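Local coordinates for protein chitosanase (Bacillus subtilis subsp. subtilis str. 168, PDB 7C6D) that hydrolyses internal beta-1,4 linkages between glucosamine units of partly acetylated chitosan, as a secreted glycoside hydrolase of family 46, at residues S16-G21 against N234-F239; C41-F46 against K112-L117; D190-P195 against D202-S207. The protein carries 1 engineered substitution. All coordinates share one frame; numbering follows the deposited sequence.

The three contacts line one cleft that holds a glucosamine oligomer. Contact 1 joins the end of helix 5-20 to the C-terminal hairpin, and contact 3 joins the C-terminal ends of helices 177-193 and 201-205 and the residues beyond. They meet at Tyr236 OH and Ser207 O, 3.4 Å apart, and share the sugars of chains B and C. Their centres lie about 17 Å apart. Contact 2 sits across the cleft, its centre about 21 Å from that of contact 3, yet both reach the chain D sugar. Ala19 in contact 1 replaces the predicted proton donor, a natural glutamate. The side chain of Trp204 in contact 3 is about 6 Å from that of Asp35, the nucleophile by similarity.

Contact 1. Residues S16-G21 against N234-F239; sequences SIFANG and NEYGNF. Engineered in segment 16-21: Ala19 (natural residue Glu). With GCS (2-amino-2-deoxy-beta-D-glucopyranose), chain B; GCS (2-amino-2-deoxy-beta-D-glucopyranose), chain C.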
loop_
_atom_site.group_PDB
_atom_site.type_symbol
_atom_site.label_atom_id
_atom_site.label_comp_id
_atom_site.label_asym_id
_atom_site.label_seq_id
_atom_site.Cartn_x
_atom_site.Cartn_y
_atom_site.Cartn_z
ATOM N N SER A 16 -7.255 -2.951 2.257
ATOM C CA SER A 16 -8.388 -2.036 2.281
ATOM C C SER A 16 -8.861 -1.762 3.707
ATOM O O SER A 16 -9.229 -0.629 4.034
ATOM C CB SER A 16 -9.504 -2.606 1.414
ATOM O OG SER A 16 -10.594 -1.712 1.355
ATOM N N ILE A 17 -8.869 -2.784 4.568
ATOM C CA ILE A 17 -9.179 -2.547 5.975
ATOM C C ILE A 17 -8.193 -1.554 6.565
ATOM O O ILE A 17 -8.573 -0.599 7.255
ATOM C CB ILE A 17 -9.159 -3.869 6.762
ATOM C CG1 ILE A 17 -10.337 -4.766 6.370
ATOM C CG2 ILE A 17 -9.206 -3.587 8.268
ATOM C CD1 ILE A 17 -10.180 -6.187 6.901
ATOM N N PHE A 18 -6.903 -1.776 6.316
ATOM C CA PHE A 18 -5.883 -0.931 6.927
ATOM C C PHE A 18 -5.979 0.503 6.426
ATOM O O PHE A 18 -5.671 1.446 7.167
ATOM C CB PHE A 18 -4.494 -1.486 6.620
ATOM C CG PHE A 18 -4.317 -2.947 6.962
ATOM C CD1 PHE A 18 -4.986 -3.526 8.037
ATOM C CD2 PHE A 18 -3.464 -3.735 6.207
ATOM C CE1 PHE A 18 -4.811 -4.875 8.344
ATOM C CE2 PHE A 18 -3.279 -5.074 6.503
ATOM C CZ PHE A 18 -3.952 -5.648 7.574
ATOM N N ALA A 19 -6.393 0.694 5.176
ATOM C CA ALA A 19 -6.470 2.040 4.624
ATOM C C ALA A 19 -7.783 2.736 4.929
ATOM O O ALA A 19 -7.797 3.962 5.094
ATOM C CB ALA A 19 -6.297 1.996 3.107
ATOM N N ASN A 20 -8.887 1.996 4.991
ATOM C CA ASN A 20 -10.197 2.624 4.966
ATOM C C ASN A 20 -11.218 1.991 5.899
ATOM O O ASN A 20 -12.370 2.430 5.898
ATOM C CB ASN A 20 -10.761 2.651 3.532
ATOM C CG ASN A 20 -9.906 3.481 2.582
ATOM O OD1 ASN A 20 -9.248 2.937 1.688
ATOM N ND2 ASN A 20 -9.914 4.802 2.767
ATOM N N GLY A 21 -10.854 0.966 6.667
ATOM C CA GLY A 21 -11.804 0.362 7.586
ATOM C C GLY A 21 -12.933 -0.386 6.923
ATOM O O GLY A 21 -14.030 -0.476 7.488
ATOM N N ASN A 234 -8.596 -4.506 17.671
ATOM C CA ASN A 234 -9.080 -3.448 18.549
ATOM C C ASN A 234 -9.090 -2.109 17.832
ATOM O O ASN A 234 -9.919 -1.245 18.134
ATOM C CB ASN A 234 -8.214 -3.356 19.803
ATOM C CG ASN A 234 -8.470 -4.484 20.764
ATOM O OD1 ASN A 234 -9.519 -5.127 20.715
ATOM N ND2 ASN A 234 -7.516 -4.732 21.655
ATOM N N GLU A 235 -8.187 -1.928 16.869
ATOM C CA GLU A 235 -8.084 -0.661 16.163
ATOM C C GLU A 235 -9.115 -0.551 15.046
ATOM O O GLU A 235 -9.869 0.425 14.985
ATOM C CB GLU A 235 -6.670 -0.509 15.602
ATOM C CG GLU A 235 -6.407 0.810 14.890
ATOM C CD GLU A 235 -6.356 1.989 15.844
ATOM O OE1 GLU A 235 -6.294 1.770 17.071
ATOM O OE2 GLU A 235 -6.370 3.141 15.367
ATOM N N TYR A 236 -9.155 -1.538 14.150
ATOM C CA TYR A 236 -9.982 -1.443 12.952
ATOM C C TYR A 236 -11.381 -2.004 13.140
ATOM O O TYR A 236 -12.296 -1.600 12.415
ATOM C CB TYR A 236 -9.328 -2.189 11.783
ATOM C CG TYR A 236 -7.921 -1.745 11.452
ATOM C CD1 TYR A 236 -7.676 -0.481 10.922
ATOM C CD2 TYR A 236 -6.841 -2.598 11.642
ATOM C CE1 TYR A 236 -6.394 -0.071 10.612
ATOM C CE2 TYR A 236 -5.552 -2.200 11.335
ATOM C CZ TYR A 236 -5.332 -0.934 10.816
ATOM O OH TYR A 236 -4.048 -0.538 10.514
ATOM N N GLY A 237 -11.564 -2.944 14.059
ATOM C CA GLY A 237 -12.824 -3.643 14.210
ATOM C C GLY A 237 -12.752 -5.086 13.737
ATOM O O GLY A 237 -11.678 -5.667 13.559
ATOM N N ASN A 238 -13.933 -5.671 13.546
ATOM C CA ASN A 238 -14.087 -7.061 13.134
ATOM C C ASN A 238 -14.529 -7.125 11.675
ATOM O O ASN A 238 -15.456 -6.415 11.270
ATOM C CB ASN A 238 -15.151 -7.755 13.994
ATOM C CG ASN A 238 -14.654 -8.113 15.383
ATOM O OD1 ASN A 238 -14.814 -7.345 16.328
ATOM N ND2 ASN A 238 -14.085 -9.309 15.518
ATOM N N PHE A 239 -13.887 -7.993 10.897
ATOM C CA PHE A 239 -14.229 -8.177 9.492
ATOM C C PHE A 239 -14.111 -9.643 9.127
ATOM O O PHE A 239 -13.334 -10.391 9.726
ATOM C CB PHE A 239 -13.275 -7.400 8.561
ATOM C CG PHE A 239 -13.204 -5.928 8.862
ATOM C CD1 PHE A 239 -12.360 -5.442 9.851
ATOM C CD2 PHE A 239 -13.992 -5.029 8.162
ATOM C CE1 PHE A 239 -12.313 -4.085 10.142
ATOM C CE2 PHE A 239 -13.948 -3.669 8.447
ATOM C CZ PHE A 239 -13.108 -3.200 9.434
HETATM C C1 GCS B . -7.769 4.024 11.764
HETATM C C2 GCS B . -6.271 3.774 11.724
HETATM C C3 GCS B . -5.652 4.528 10.556
HETATM C C4 GCS B . -6.377 4.313 9.219
HETATM C C5 GCS B . -7.898 4.334 9.391
HETATM C C6 GCS B . -8.600 3.721 8.187
HETATM N N2 GCS B . -5.646 4.225 12.957
HETATM O O1 GCS B . -8.355 3.267 12.820
HETATM O O3 GCS B . -4.286 4.110 10.465
HETATM O O4 GCS B . -6.092 5.362 8.372
HETATM O O5 GCS B . -8.304 3.565 10.523
HETATM O O6 GCS B . -10.018 3.843 8.350
HETATM C C1 GCS C . -5.352 5.010 7.204
HETATM C C2 GCS C . -5.417 6.136 6.182
HETATM C C3 GCS C . -4.593 5.720 4.972
HETATM C C4 GCS C . -3.137 5.494 5.392
HETATM C C5 GCS C . -3.136 4.442 6.505
HETATM C C6 GCS C . -1.742 4.158 7.061
HETATM N N2 GCS C . -6.790 6.418 5.787
HETATM O O3 GCS C . -4.701 6.719 3.961
HETATM O O4 GCS C . -2.324 5.064 4.365
HETATM O O5 GCS C . -3.988 4.844 7.578
HETATM O O6 GCS C . -1.184 5.312 7.701
HETATM O O HOH W 1 -3.767 1.732 9.121
#
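Ile17 lies over one face of the Phe239 ring. Its CG1 stands 4.0 Å from the ring centroid, almost on the ring normal, in a CH-pi contact. CD1 touches Phe239 CG, while CG2 reaches Tyr236 CB at 3.8 Å. Ile17 CG2 points anti to the backbone N, which brings this branch between the two aromatic residues. Gly21 O meets the Phe239 ring at its edge, 3.3 Å from CE2. The Phe18 and Tyr236 rings meet obliquely, with planes at 43° and Phe18 CD1 3.6 Å from Tyr236 CE2. No hydrogen bond crosses between 16-21 and 234-239. A water joins them, donating to Phe18 O and bonding Tyr236 OH at 2.7 Å; it also bonds O3 of the chain B sugar. Outside this shell, Ser233 OG accepts from Tyr236 N, and Phe239 pairs with Val231 in the C-terminal hairpin. Glu235 OE2 takes a bond from N2 of the chain B sugar at 2.7 Å, and Ala19, engineered from the natural glutamate, takes one through its backbone O from N2 of the chain C sugar. Apolar side chains thus lie behind a polar edge, whose carboxylate and carbonyl oxygens are suited to the amino groups of chitosan, probably charged.

Contact 2. Residues C41-F46 against K112-L117; sequences CGRAGF and KVNDHL. With GCS (2-amino-2-deoxy-beta-D-glucopyranose), chain D; GCS (2-amino-2-deoxy-beta-D-glucopyranose), chain E.
Arg43 lays its guanidinium group over the side-chain amide of Asn114. The planes are only 16° apart, so the two groups stack, and Asn114 ND2 sits over one guanidinium face, offset toward its rim. Arg43 belongs to a type I beta turn, Gly42 to Gly45, in the link between strands 39-41 and 46-47 of the small antiparallel sheet. Asn114 lies on helix 104-128. The stack brings two donors close, with Arg43 NH2 3.3 Å from Asn114 ND2, and no bond joins them. Each has its own partner elsewhere. Arg43 NH1 forms a salt bridge to Asp111 and NH2 one to Glu12, and Asn114 ND2 bonds Tyr141 OH. These partners probably fix the rotation of both flat groups and offset the arginine charge. Arg43 CG lies between the backbone N and the carbonyl carbon (chi1 59°), and a bend at chi3 carries the guanidinium across the Asn114 amide.

Beside the stack, Phe46 CE1 packs on Val113 CG1 at 3.8 Å. Asn114 N lies near the plane of the Phe46 ring, at its edge. Ala44 CB rests over one face of that ring, offset toward its rim, and also approaches Asn114 OD1. Two carbonyl groups of the turn face the substrate: Ala44 O accepts from O6 of the chain D sugar at 3.0 Å, and Gly45 O accepts from N2 of the chain E sugar at 2.9 Å. One water completes the contact in the guanidinium plane, accepting from Arg43 NE at 2.9 Å and donating weakly to Asn114 OD1 at 2.8 Å.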
loop_
_atom_site.group_PDB
_atom_site.type_symbol
_atom_site.label_atom_id
_atom_site.label_comp_id
_atom_site.label_asym_id
_atom_site.label_seq_id
_atom_site.Cartn_x
_atom_site.Cartn_y
_atom_site.Cartn_z
ATOM N N CYS A 41 -5.233 9.148 -1.973
ATOM C CA CYS A 41 -6.343 8.922 -2.892
ATOM C C CYS A 41 -6.469 7.472 -3.338
ATOM O O CYS A 41 -5.473 6.813 -3.653
ATOM C CB CYS A 41 -6.163 9.752 -4.169
ATOM S SG CYS A 41 -5.753 11.472 -3.909
ATOM N N GLY A 42 -7.719 7.010 -3.446
ATOM C CA GLY A 42 -7.981 5.791 -4.194
ATOM C C GLY A 42 -7.470 4.521 -3.531
ATOM O O GLY A 42 -7.155 4.481 -2.335
ATOM N N ARG A 43 -7.385 3.460 -4.348
ATOM C CA ARG A 43 -7.206 2.112 -3.794
ATOM C C ARG A 43 -5.856 1.935 -3.116
ATOM O O ARG A 43 -5.747 1.163 -2.154
ATOM C CB ARG A 43 -7.386 1.042 -4.874
ATOM C CG ARG A 43 -6.428 1.151 -6.064
ATOM C CD ARG A 43 -6.410 -0.142 -6.884
ATOM N NE ARG A 43 -5.858 -1.235 -6.092
ATOM C CZ ARG A 43 -6.007 -2.526 -6.379
ATOM N NH1 ARG A 43 -6.663 -2.888 -7.476
ATOM N NH2 ARG A 43 -5.492 -3.449 -5.576
ATOM N N ALA A 44 -4.816 2.601 -3.613
ATOM C CA ALA A 44 -3.472 2.469 -3.071
ATOM C C ALA A 44 -3.108 3.598 -2.123
ATOM O O ALA A 44 -2.016 3.584 -1.558
ATOM C CB ALA A 44 -2.448 2.417 -4.211
ATOM N N GLY A 45 -3.988 4.571 -1.923
ATOM C CA GLY A 45 -3.528 5.777 -1.274
ATOM C C GLY A 45 -2.464 6.445 -2.124
ATOM O O GLY A 45 -1.414 6.840 -1.608
ATOM N N PHE A 46 -2.709 6.554 -3.434
ATOM C CA PHE A 46 -1.844 7.353 -4.291
ATOM C C PHE A 46 -1.870 8.792 -3.785
ATOM O O PHE A 46 -2.932 9.308 -3.430
ATOM C CB PHE A 46 -2.397 7.364 -5.723
ATOM C CG PHE A 46 -2.772 6.012 -6.284
ATOM C CD1 PHE A 46 -1.801 5.169 -6.814
ATOM C CD2 PHE A 46 -4.107 5.613 -6.349
ATOM C CE1 PHE A 46 -2.149 3.940 -7.385
ATOM C CE2 PHE A 46 -4.464 4.390 -6.914
ATOM C CZ PHE A 46 -3.480 3.552 -7.437
ATOM N N LYS A 112 -4.167 -0.271 -13.055
ATOM C CA LYS A 112 -2.945 -0.337 -13.849
ATOM C C LYS A 112 -1.762 0.253 -13.091
ATOM O O LYS A 112 -0.688 -0.360 -13.023
ATOM C CB LYS A 112 -3.142 0.377 -15.187
ATOM C CG LYS A 112 -2.017 0.133 -16.177
ATOM C CD LYS A 112 -2.374 0.621 -17.571
ATOM C CE LYS A 112 -1.397 0.091 -18.611
ATOM N NZ LYS A 112 -1.820 0.453 -19.992
ATOM N N VAL A 113 -1.932 1.448 -12.518
ATOM C CA VAL A 113 -0.837 2.051 -11.759
ATOM C C VAL A 113 -0.487 1.199 -10.542
ATOM O O VAL A 113 0.693 0.998 -10.227
ATOM C CB VAL A 113 -1.168 3.511 -11.389
ATOM C CG1 VAL A 113 -0.071 4.104 -10.517
ATOM C CG2 VAL A 113 -1.317 4.347 -12.640
ATOM N N ASN A 114 -1.501 0.669 -9.849
ATOM C CA ASN A 114 -1.226 -0.204 -8.715
ATOM C C ASN A 114 -0.441 -1.440 -9.140
ATOM O O ASN A 114 0.479 -1.877 -8.439
ATOM C CB ASN A 114 -2.532 -0.627 -8.053
ATOM C CG ASN A 114 -2.297 -1.572 -6.909
ATOM O OD1 ASN A 114 -1.758 -1.175 -5.874
ATOM N ND2 ASN A 114 -2.658 -2.840 -7.094
ATOM N N ASP A 115 -0.794 -2.026 -10.282
ATOM C CA ASP A 115 -0.085 -3.215 -10.738
ATOM C C ASP A 115 1.372 -2.892 -11.034
ATOM O O ASP A 115 2.279 -3.644 -10.647
ATOM C CB ASP A 115 -0.766 -3.758 -11.992
ATOM C CG ASP A 115 -0.179 -5.065 -12.440
ATOM O OD1 ASP A 115 -0.298 -6.046 -11.681
ATOM O OD2 ASP A 115 0.388 -5.116 -13.550
ATOM N N HIS A 116 1.607 -1.758 -11.701
ATOM C CA HIS A 116 2.941 -1.379 -12.144
ATOM C C HIS A 116 3.817 -0.951 -10.972
ATOM O O HIS A 116 4.993 -1.329 -10.899
ATOM C CB HIS A 116 2.782 -0.249 -13.170
ATOM C CG HIS A 116 4.061 0.221 -13.789
ATOM N ND1 HIS A 116 4.368 1.560 -13.922
ATOM C CD2 HIS A 116 5.094 -0.459 -14.338
ATOM C CE1 HIS A 116 5.543 1.682 -14.514
ATOM N NE2 HIS A 116 6.007 0.472 -14.774
ATOM N N LEU A 117 3.270 -0.172 -10.040
ATOM C CA LEU A 117 4.077 0.388 -8.959
ATOM C C LEU A 117 4.165 -0.505 -7.737
ATOM O O LEU A 117 5.173 -0.450 -7.021
ATOM C CB LEU A 117 3.511 1.730 -8.489
ATOM C CG LEU A 117 3.495 2.891 -9.480
ATOM C CD1 LEU A 117 3.173 4.186 -8.751
ATOM C CD2 LEU A 117 4.784 3.011 -10.261
HETATM C C1 GCS D . -1.497 6.061 3.720
HETATM C C2 GCS D . -0.034 5.858 4.102
HETATM C C3 GCS D . 0.896 6.340 2.990
HETATM C C4 GCS D . 0.667 5.618 1.661
HETATM C C5 GCS D . -0.818 5.282 1.453
HETATM C C6 GCS D . -1.086 3.778 1.602
HETATM N N2 GCS D . 0.255 6.586 5.329
HETATM O O3 GCS D . 2.242 6.143 3.432
HETATM O O4 GCS D . 1.101 6.314 0.549
HETATM O O5 GCS D . -1.703 6.037 2.303
HETATM O O6 GCS D . -2.483 3.496 1.441
HETATM C C1 GCS E . 2.334 5.921 -0.048
HETATM C C2 GCS E . 2.417 6.490 -1.457
HETATM C C3 GCS E . 3.735 6.068 -2.106
HETATM C C4 GCS E . 4.926 6.477 -1.230
HETATM C C5 GCS E . 4.684 5.947 0.188
HETATM C C6 GCS E . 5.759 6.342 1.194
HETATM N N2 GCS E . 1.292 6.037 -2.258
HETATM O O3 GCS E . 3.820 6.666 -3.405
HETATM O O4 GCS E . 6.171 6.031 -1.614
HETATM O O5 GCS E . 3.442 6.432 0.697
HETATM O O6 GCS E . 5.797 7.770 1.341
HETATM O O HOH W 2 -3.874 -0.670 -4.120
#

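Contact 3. Residues D190-P195 against D202-S207; sequences DDLMNP and DEWRES. With GCS (2-amino-2-deoxy-beta-D-glucopyranose), chain B; GCS (2-amino-2-deoxy-beta-D-glucopyranose), chain D; GCS (2-amino-2-deoxy-beta-D-glucopyranose), chain C.
The substrate-binding cleft is bordered here by helix 201-205, which packs on the end of helix 177-193. Leu192 CD2 sits over one face of the Trp204 indole, offset toward its rim, 3.6 Å from CE3. Pro195 CB approaches the same CE3 obliquely at 3.9 Å, and Asp191 OD2 comes near CZ3. The His147 ring also meets Trp204. Arg205, extended from CG to NE, bonds the last residue of helix 177-193 and the next. NE donates to Met193 O at 2.6 Å, nearly straight at 165° and in the carbonyl plane. NH1 donates to Asn194 OD1 at 2.8 Å, less straight and tilted from the amide plane, which stands almost perpendicular to the guanidinium. The Met193 and Arg205 side chains cross at about a right angle, SD 4.0 Å from CG. Ser207 OG donates to Trp204 O on a lone pair, and Ser207 N bonds that oxygen too. Trp204 NE1 donates to O3 of the chain D sugar at 3.2 Å. Glu206 O accepts from N2 of the chain B sugar at 2.8 Å. A buried tryptophan, packed by Leu192 and Pro195, turns its N-H edge to the chain D sugar, whose N2 lies in the ring plane, in the glycan-binding cleft of this family 46 chitosanase.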
loop_
_atom_site.group_PDB
_atom_site.type_symbol
_atom_site.label_atom_id
_atom_site.label_comp_id
_atom_site.label_asym_id
_atom_site.label_seq_id
_atom_site.Cartn_x
_atom_site.Cartn_y
_atom_site.Cartn_z
ATOM N N ASP A 190 8.721 -1.443 13.843
ATOM C CA ASP A 190 9.689 -0.456 14.307
ATOM C C ASP A 190 9.761 0.733 13.356
ATOM O O ASP A 190 9.882 1.882 13.795
ATOM C CB ASP A 190 11.063 -1.108 14.464
ATOM C CG ASP A 190 11.141 -2.034 15.663
ATOM O OD1 ASP A 190 10.228 -1.999 16.518
ATOM O OD2 ASP A 190 12.127 -2.796 15.754
ATOM N N ASP A 191 9.671 0.481 12.049
ATOM C CA ASP A 191 9.720 1.575 11.087
ATOM C C ASP A 191 8.478 2.454 11.177
ATOM O O ASP A 191 8.572 3.683 11.071
ATOM C CB ASP A 191 9.860 1.026 9.669
ATOM C CG ASP A 191 10.135 2.118 8.669
ATOM O OD1 ASP A 191 11.210 2.747 8.788
ATOM O OD2 ASP A 191 9.279 2.376 7.797
ATOM N N LEU A 192 7.306 1.845 11.369
ATOM C CA LEU A 192 6.078 2.621 11.494
ATOM C C LEU A 192 6.080 3.471 12.756
ATOM O O LEU A 192 5.523 4.577 12.758
ATOM C CB LEU A 192 4.875 1.678 11.500
ATOM C CG LEU A 192 4.599 0.946 10.185
ATOM C CD1 LEU A 192 3.455 -0.043 10.383
ATOM C CD2 LEU A 192 4.292 1.934 9.058
ATOM N N MET A 193 6.710 2.986 13.829
ATOM C CA MET A 193 6.730 3.726 15.083
ATOM C C MET A 193 7.712 4.888 15.056
ATOM O O MET A 193 7.463 5.915 15.697
ATOM C CB MET A 193 7.080 2.790 16.245
ATOM C CG MET A 193 5.967 1.817 16.617
ATOM S SD MET A 193 4.463 2.653 17.148
ATOM C CE MET A 193 5.021 3.447 18.657
ATOM N N ASN A 194 8.832 4.750 14.350
ATOM C CA ASN A 194 9.857 5.795 14.300
ATOM C C ASN A 194 10.487 5.839 12.919
ATOM O O ASN A 194 11.655 5.476 12.736
ATOM C CB ASN A 194 10.910 5.573 15.386
ATOM C CG ASN A 194 10.348 5.777 16.768
ATOM O OD1 ASN A 194 10.073 6.906 17.171
ATOM N ND2 ASN A 194 10.154 4.689 17.498
ATOM N N PRO A 195 9.737 6.293 11.916
ATOM C CA PRO A 195 10.276 6.336 10.554
ATOM C C PRO A 195 11.331 7.419 10.409
ATOM O O PRO A 195 11.378 8.392 11.164
ATOM C CB PRO A 195 9.046 6.663 9.701
ATOM C CG PRO A 195 8.150 7.422 10.641
ATOM C CD PRO A 195 8.346 6.771 11.980
ATOM N N ASP A 202 3.531 10.634 12.934
ATOM C CA ASP A 202 2.275 10.576 13.682
ATOM C C ASP A 202 1.243 9.697 12.980
ATOM O O ASP A 202 0.556 8.894 13.626
ATOM C CB ASP A 202 1.736 11.988 13.915
ATOM C CG ASP A 202 2.560 12.766 14.923
ATOM O OD1 ASP A 202 3.438 12.159 15.574
ATOM O OD2 ASP A 202 2.338 13.986 15.059
ATOM N N GLU A 203 1.121 9.830 11.656
ATOM C CA GLU A 203 0.174 9.009 10.914
ATOM C C GLU A 203 0.548 7.537 11.004
ATOM O O GLU A 203 -0.296 6.678 11.289
ATOM C CB GLU A 203 0.150 9.468 9.455
ATOM C CG GLU A 203 -0.990 8.882 8.661
ATOM C CD GLU A 203 -2.340 9.330 9.197
ATOM O OE1 GLU A 203 -2.458 10.502 9.619
ATOM O OE2 GLU A 203 -3.281 8.508 9.208
ATOM N N TRP A 204 1.825 7.226 10.786
ATOM C CA TRP A 204 2.234 5.828 10.740
ATOM C C TRP A 204 2.166 5.158 12.106
ATOM O O TRP A 204 1.908 3.953 12.188
ATOM C CB TRP A 204 3.630 5.733 10.134
ATOM C CG TRP A 204 3.601 5.740 8.647
ATOM C CD1 TRP A 204 2.538 6.048 7.830
ATOM C CD2 TRP A 204 4.678 5.383 7.787
ATOM N NE1 TRP A 204 2.902 5.899 6.511
ATOM C CE2 TRP A 204 4.212 5.492 6.460
ATOM C CE3 TRP A 204 5.999 4.979 8.010
ATOM C CZ2 TRP A 204 5.021 5.216 5.364
ATOM C CZ3 TRP A 204 6.802 4.706 6.923
ATOM C CH2 TRP A 204 6.312 4.821 5.614
ATOM N N ARG A 205 2.403 5.908 13.185
ATOM C CA ARG A 205 2.275 5.321 14.513
ATOM C C ARG A 205 0.868 4.786 14.747
ATOM O O ARG A 205 0.689 3.785 15.454
ATOM C CB ARG A 205 2.654 6.350 15.575
ATOM C CG ARG A 205 4.153 6.448 15.788
ATOM C CD ARG A 205 4.513 7.547 16.766
ATOM N NE ARG A 205 5.933 7.502 17.089
ATOM C CZ ARG A 205 6.540 8.354 17.905
ATOM N NH1 ARG A 205 7.842 8.235 18.147
ATOM N NH2 ARG A 205 5.842 9.318 18.489
ATOM N N GLU A 206 -0.137 5.423 14.154
ATOM C CA GLU A 206 -1.510 4.963 14.316
ATOM C C GLU A 206 -1.889 3.850 13.352
ATOM O O GLU A 206 -3.033 3.389 13.388
ATOM C CB GLU A 206 -2.481 6.135 14.166
ATOM C CG GLU A 206 -2.206 7.276 15.126
ATOM C CD GLU A 206 -2.090 6.810 16.566
ATOM O OE1 GLU A 206 -1.180 7.290 17.280
ATOM O OE2 GLU A 206 -2.902 5.961 16.982
ATOM N N SER A 207 -0.958 3.391 12.516
ATOM C CA SER A 207 -1.212 2.325 11.556
ATOM C C SER A 207 -0.620 0.987 11.977
ATOM O O SER A 207 -0.791 0.003 11.251
ATOM C CB SER A 207 -0.652 2.711 10.176
ATOM O OG SER A 207 0.766 2.575 10.126
HETATM C C1 GCS B . -7.769 4.024 11.764
HETATM C C2 GCS B . -6.271 3.774 11.724
HETATM C C3 GCS B . -5.652 4.528 10.556
HETATM C C4 GCS B . -6.377 4.313 9.219
HETATM C C5 GCS B . -7.898 4.334 9.391
HETATM C C6 GCS B . -8.600 3.721 8.187
HETATM N N2 GCS B . -5.646 4.225 12.957
HETATM O O1 GCS B . -8.355 3.267 12.820
HETATM O O3 GCS B . -4.286 4.110 10.465
HETATM O O4 GCS B . -6.092 5.362 8.372
HETATM O O5 GCS B . -8.304 3.565 10.523
HETATM O O6 GCS B . -10.018 3.843 8.350
HETATM C C1 GCS D . -1.497 6.061 3.720
HETATM C C2 GCS D . -0.034 5.858 4.102
HETATM C C3 GCS D . 0.896 6.340 2.990
HETATM C C4 GCS D . 0.667 5.618 1.661
HETATM C C5 GCS D . -0.818 5.282 1.453
HETATM C C6 GCS D . -1.086 3.778 1.602
HETATM N N2 GCS D . 0.255 6.586 5.329
HETATM O O3 GCS D . 2.242 6.143 3.432
HETATM O O4 GCS D . 1.101 6.314 0.549
HETATM O O5 GCS D . -1.703 6.037 2.303
HETATM O O6 GCS D . -2.483 3.496 1.441
HETATM C C1 GCS C . -5.352 5.010 7.204
HETATM C C2 GCS C . -5.417 6.136 6.182
HETATM C C3 GCS C . -4.593 5.720 4.972
HETATM C C4 GCS C . -3.137 5.494 5.392
HETATM C C5 GCS C . -3.136 4.442 6.505
HETATM C C6 GCS C . -1.742 4.158 7.061
HETATM N N2 GCS C . -6.790 6.418 5.787
HETATM O O3 GCS C . -4.701 6.719 3.961
HETATM O O4 GCS C . -2.324 5.064 4.365
HETATM O O5 GCS C . -3.988 4.844 7.578
HETATM O O6 GCS C . -1.184 5.312 7.701
#